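Local coordinates for protein pyridine nucleotide-disulphide oxidoreductase dimerisation region (Escherichia coli BL21, PDB 6KYY) that is an FAD-dependent disulfide reductase of the pyridine nucleotide-disulfide oxidoreductase family, probably involved in resistance to reactive chlorine species, at residues 22-27 with 309-314. Numbering follows the deposited sequence.
Sequences GKTLAV and ISLDDY. With FAD (flavin-adenine dinucleotide), chain N.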
ATOM      1  N   GLY B  22      25.123   0.808  -9.707  1.00 15.52           N
ATOM      2  CA  GLY B  22      26.489   0.335  -9.552  1.00 15.23           C
ATOM      3  C   GLY B  22      26.672  -0.586  -8.363  1.00 18.94           C
ATOM      4  O   GLY B  22      27.335  -1.622  -8.467  1.00 22.57           O
ATOM      5  N   LYS B  23      26.093  -0.227  -7.216  1.00 23.12           N
ATOM      6  CA  LYS B  23      26.176  -1.106  -6.057  1.00 19.16           C
ATOM      7  C   LYS B  23      25.463  -2.430  -6.296  1.00 14.93           C
ATOM      8  O   LYS B  23      25.801  -3.423  -5.648  1.00 13.51           O
ATOM      9  CB  LYS B  23      25.611  -0.409  -4.816  1.00 17.85           C
ATOM     10  CG  LYS B  23      24.111  -0.552  -4.617  1.00 15.22           C
ATOM     11  CD  LYS B  23      23.625   0.416  -3.550  1.00 25.79           C
ATOM     12  CE  LYS B  23      22.142   0.255  -3.272  1.00 19.79           C
ATOM     13  NZ  LYS B  23      21.747   0.966  -2.025  1.00 19.97           N
ATOM     14  N   THR B  24      24.496  -2.470  -7.214  1.00 18.53           N
ATOM     15  CA  THR B  24      23.862  -3.736  -7.566  1.00 21.33           C
ATOM     16  C   THR B  24      24.700  -4.511  -8.575  1.00 25.55           C
ATOM     17  O   THR B  24      24.794  -5.741  -8.495  1.00 17.09           O
ATOM     18  CB  THR B  24      22.459  -3.488  -8.122  1.00 12.18           C
ATOM     19  OG1 THR B  24      21.779  -2.533  -7.299  1.00 16.00           O
ATOM     20  CG2 THR B  24      21.662  -4.784  -8.151  1.00  5.53           C
ATOM     21  N   LEU B  25      25.310  -3.807  -9.531  1.00 30.13           N
ATOM     22  CA  LEU B  25      26.182  -4.467 -10.496  1.00 15.38           C
ATOM     23  C   LEU B  25      27.419  -5.039  -9.819  1.00 20.92           C
ATOM     24  O   LEU B  25      27.881  -6.129 -10.177  1.00 24.00           O
ATOM     25  CB  LEU B  25      26.578  -3.484 -11.597  1.00  9.35           C
ATOM     26  CG  LEU B  25      27.315  -4.076 -12.798  1.00  8.74           C
ATOM     27  CD1 LEU B  25      26.484  -5.170 -13.442  1.00 12.90           C
ATOM     28  CD2 LEU B  25      27.655  -2.989 -13.805  1.00  9.97           C
ATOM     29  N   ALA B  26      27.966  -4.320  -8.834  1.00 22.58           N
ATOM     30  CA  ALA B  26      29.161  -4.791  -8.142  1.00 14.66           C
ATOM     31  C   ALA B  26      28.912  -6.123  -7.447  1.00 21.79           C
ATOM     32  O   ALA B  26      29.770  -7.013  -7.476  1.00 26.13           O
ATOM     33  CB  ALA B  26      29.631  -3.742  -7.135  1.00  9.16           C
ATOM     34  N   VAL B  27      27.744  -6.282  -6.821  1.00 22.24           N
ATOM     35  CA  VAL B  27      27.440  -7.535  -6.137  1.00 27.07           C
ATOM     36  C   VAL B  27      27.196  -8.653  -7.143  1.00 21.88           C
ATOM     37  O   VAL B  27      27.562  -9.810  -6.905  1.00 34.15           O
ATOM     38  CB  VAL B  27      26.242  -7.356  -5.186  1.00 14.52           C
ATOM     39  CG1 VAL B  27      26.141  -8.536  -4.236  1.00 13.32           C
ATOM     40  CG2 VAL B  27      26.393  -6.082  -4.390  1.00 27.89           C
ATOM     41  N   ILE B 309      14.552   3.518 -12.003  1.00  9.48           N
ATOM     42  CA  ILE B 309      15.073   3.620 -13.363  1.00 10.74           C
ATOM     43  C   ILE B 309      16.566   3.318 -13.380  1.00 14.94           C
ATOM     44  O   ILE B 309      17.071   2.672 -14.305  1.00 21.52           O
ATOM     45  CB  ILE B 309      14.758   5.005 -13.964  1.00  9.64           C
ATOM     46  CG1 ILE B 309      13.340   5.030 -14.528  1.00  6.49           C
ATOM     47  CG2 ILE B 309      15.737   5.363 -15.071  1.00  5.23           C
ATOM     48  CD1 ILE B 309      12.297   4.568 -13.559  1.00 24.16           C
ATOM     49  N   SER B 310      17.290   3.770 -12.353  1.00 16.39           N
ATOM     50  CA  SER B 310      18.675   3.346 -12.186  1.00 13.33           C
ATOM     51  C   SER B 310      18.759   1.842 -11.959  1.00 24.00           C
ATOM     52  O   SER B 310      19.694   1.186 -12.433  1.00 13.35           O
ATOM     53  CB  SER B 310      19.318   4.104 -11.024  1.00 17.32           C
ATOM     54  OG  SER B 310      20.731   3.995 -11.056  1.00 16.38           O
ATOM     55  N   LEU B 311      17.785   1.275 -11.241  1.00 18.14           N
ATOM     56  CA  LEU B 311      17.756  -0.172 -11.049  1.00 25.97           C
ATOM     57  C   LEU B 311      17.530  -0.896 -12.369  1.00 13.89           C
ATOM     58  O   LEU B 311      18.170  -1.921 -12.638  1.00 16.54           O
ATOM     59  CB  LEU B 311      16.674  -0.553 -10.039  1.00 24.85           C
ATOM     60  CG  LEU B 311      16.678  -2.022  -9.610  1.00 26.18           C
ATOM     61  CD1 LEU B 311      17.966  -2.361  -8.876  1.00 24.88           C
ATOM     62  CD2 LEU B 311      15.464  -2.354  -8.754  1.00  8.96           C
ATOM     63  N   ASP B 312      16.623  -0.383 -13.203  1.00 12.67           N
ATOM     64  CA  ASP B 312      16.431  -0.967 -14.525  1.00 14.58           C
ATOM     65  C   ASP B 312      17.676  -0.810 -15.385  1.00 16.19           C
ATOM     66  O   ASP B 312      17.932  -1.642 -16.261  1.00 21.61           O
ATOM     67  CB  ASP B 312      15.228  -0.330 -15.218  1.00 13.00           C
ATOM     68  CG  ASP B 312      14.800  -1.093 -16.453  1.00 12.09           C
ATOM     69  OD1 ASP B 312      14.488  -2.295 -16.327  1.00  6.07           O
ATOM     70  OD2 ASP B 312      14.780  -0.492 -17.549  1.00 13.47           O
ATOM     71  N   ASP B 313      18.457   0.248 -15.151  1.00 18.44           N
ATOM     72  CA  ASP B 313      19.722   0.407 -15.860  1.00 15.12           C
ATOM     73  C   ASP B 313      20.673  -0.740 -15.543  1.00 23.82           C
ATOM     74  O   ASP B 313      21.350  -1.261 -16.438  1.00 18.32           O
ATOM     75  CB  ASP B 313      20.361   1.748 -15.504  1.00 15.49           C
ATOM     76  CG  ASP B 313      19.684   2.916 -16.189  1.00 19.90           C
ATOM     77  OD1 ASP B 313      19.809   4.052 -15.687  1.00 17.76           O
ATOM     78  OD2 ASP B 313      19.026   2.699 -17.229  1.00  7.48           O
ATOM     79  N   TYR B 314      20.736  -1.147 -14.272  1.00 21.19           N
ATOM     80  CA  TYR B 314      21.515  -2.326 -13.912  1.00 20.96           C
ATOM     81  C   TYR B 314      21.022  -3.554 -14.665  1.00 24.37           C
ATOM     82  O   TYR B 314      21.823  -4.397 -15.086  1.00 19.47           O
ATOM     83  CB  TYR B 314      21.446  -2.561 -12.401  1.00 20.74           C
ATOM     84  CG  TYR B 314      21.550  -4.018 -12.002  1.00 23.86           C
ATOM     85  CD1 TYR B 314      22.787  -4.636 -11.872  1.00 17.73           C
ATOM     86  CD2 TYR B 314      20.411  -4.777 -11.754  1.00 19.71           C
ATOM     87  CE1 TYR B 314      22.887  -5.966 -11.511  1.00 24.25           C
ATOM     88  CE2 TYR B 314      20.502  -6.107 -11.394  1.00 21.47           C
ATOM     89  CZ  TYR B 314      21.743  -6.696 -11.273  1.00 27.04           C
ATOM     90  OH  TYR B 314      21.837  -8.021 -10.912  1.00 20.20           O
TER
HETATM   91  PA  FAD N 501      23.399   7.983  -6.823  1.00 26.90           P
HETATM   92  O1A FAD N 501      23.146   9.436  -6.981  1.00 24.59           O
HETATM   93  O2A FAD N 501      22.433   7.235  -5.898  1.00 30.08           O
HETATM   94  O5B FAD N 501      24.875   7.731  -6.351  1.00 30.02           O
HETATM   95  C5B FAD N 501      25.897   8.735  -6.518  1.00 23.15           C
HETATM   96  C4B FAD N 501      27.106   8.331  -5.713  1.00 30.17           C
HETATM   97  O4B FAD N 501      28.307   8.536  -6.494  1.00 21.28           O
HETATM   98  C3B FAD N 501      27.301   9.094  -4.402  1.00 22.16           C
HETATM   99  O3B FAD N 501      27.634   8.200  -3.348  1.00 29.01           O
HETATM  100  C2B FAD N 501      28.446  10.058  -4.724  1.00 14.48           C
HETATM  101  O2B FAD N 501      29.224  10.358  -3.571  1.00 14.60           O
HETATM  102  C1B FAD N 501      29.256   9.231  -5.717  1.00 18.94           C
HETATM  103  N9A FAD N 501      30.102  10.018  -6.610  1.00 25.58           N
HETATM  104  C8A FAD N 501      29.746  11.132  -7.324  1.00 25.76           C
HETATM  105  N7A FAD N 501      30.717  11.638  -8.047  1.00 18.69           N
HETATM  106  C5A FAD N 501      31.790  10.798  -7.788  1.00 12.42           C
HETATM  107  C6A FAD N 501      33.121  10.789  -8.248  1.00 13.51           C
HETATM  108  N6A FAD N 501      33.620  11.687  -9.101  1.00 21.58           N
HETATM  109  N1A FAD N 501      33.935   9.808  -7.794  1.00 17.59           N
HETATM  110  C2A FAD N 501      33.442   8.907  -6.941  1.00 15.74           C
HETATM  111  N3A FAD N 501      32.208   8.816  -6.439  1.00 20.97           N
HETATM  112  C4A FAD N 501      31.426   9.795  -6.905  1.00 21.72           C
HETATM  113  N1  FAD N 501      13.873   8.503  -6.433  1.00 27.18           N
HETATM  114  C2  FAD N 501      12.776   7.690  -6.389  1.00 23.07           C
HETATM  115  O2  FAD N 501      12.670   6.705  -7.129  1.00 37.33           O
HETATM  116  N3  FAD N 501      11.754   7.965  -5.498  1.00 14.82           N
HETATM  117  C4  FAD N 501      11.704   9.027  -4.618  1.00 25.01           C
HETATM  118  O4  FAD N 501      10.742   9.160  -3.864  1.00 35.08           O
HETATM  119  C4X FAD N 501      12.873   9.889  -4.675  1.00 21.44           C
HETATM  120  N5  FAD N 501      12.929  10.898  -3.856  1.00 27.83           N
HETATM  121  C5X FAD N 501      14.046  11.715  -3.908  1.00 30.18           C
HETATM  122  C6  FAD N 501      14.112  12.811  -3.050  1.00 34.83           C
HETATM  123  C7  FAD N 501      15.213  13.662  -3.061  1.00 52.60           C
HETATM  124  C7M FAD N 501      15.250  14.837  -2.120  1.00 34.20           C
HETATM  125  C8  FAD N 501      16.271  13.415  -3.950  1.00 32.28           C
HETATM  126  C8M FAD N 501      17.475  14.317  -3.987  1.00 22.13           C
HETATM  127  C9  FAD N 501      16.208  12.322  -4.809  1.00 25.94           C
HETATM  128  C9A FAD N 501      15.107  11.473  -4.793  1.00 18.71           C
HETATM  129  N10 FAD N 501      15.015  10.354  -5.644  1.00 19.12           N
HETATM  130  C10 FAD N 501      13.909   9.540  -5.614  1.00 18.83           C
HETATM  131  C1' FAD N 501      16.087  10.050  -6.603  1.00 26.43           C
HETATM  132  C2' FAD N 501      17.120   9.065  -6.064  1.00 19.15           C
HETATM  133  O2' FAD N 501      17.808   9.630  -4.948  1.00 27.12           O
HETATM  134  C3' FAD N 501      18.131   8.746  -7.167  1.00 23.91           C
HETATM  135  O3' FAD N 501      17.477   8.816  -8.428  1.00 21.95           O
HETATM  136  C4' FAD N 501      18.799   7.377  -7.031  1.00 30.64           C
HETATM  137  O4' FAD N 501      19.667   7.382  -5.896  1.00 41.87           O
HETATM  138  C5' FAD N 501      19.560   6.973  -8.276  1.00 21.92           C
HETATM  139  O5' FAD N 501      20.889   7.533  -8.219  1.00 20.19           O
HETATM  140  P   FAD N 501      22.065   6.934  -9.078  1.00 20.18           P
HETATM  141  O1P FAD N 501      21.933   5.408  -9.139  1.00 16.75           O
HETATM  142  O2P FAD N 501      22.133   7.597 -10.398  1.00 38.20           O
HETATM  143  O3P FAD N 501      23.367   7.269  -8.238  1.00 30.22           O
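Next to the diphosphate of FAD in the flavin-binding domain, Tyr314 of one helix lies against Thr24 and Leu25 of another. The CG2 methyl of Thr24 sits 3.5 Å from the centroid of the Tyr314 ring, almost on the ring normal, a CH-pi contact over the centre of one face. A beta-branched threonine suits this place because its two branches do separate work: with chi1 (to OG1) at -45°, CG2 is anti to the backbone N and over the ring, while OG1 bonds back to Lys20 O, one turn earlier. Beside it, Leu25 offers apolar carbon to the rim of the ring, its CB in the ring plane, 4.0 Å from Tyr314 CD1. Tyrosine is long enough to bridge the two helices, where the axes of 22-27 and 309-314 come within 9.1 Å, and its OH is hydrogen-bonded to Thr28 OG1 farther along helix 20-31. Gly22, in the first turn of that helix, is consistent with the last glycine of a Rossmann-type GxGxxG motif; segment 309-314, from much later in the chain, runs in the same general direction as 22-27, crossing it at 29°. Here Leu311 adds a lighter apolar contact, CD1 lying 4.1 Å from Thr24 OG1. One residue before it, Ser310 gives its OG hydrogen to FAD O1P at 2.7 Å; serine's short side chain brings a hydroxyl donor to the phosphate, and chi1 of -164° carries OG away from the backbone N toward it.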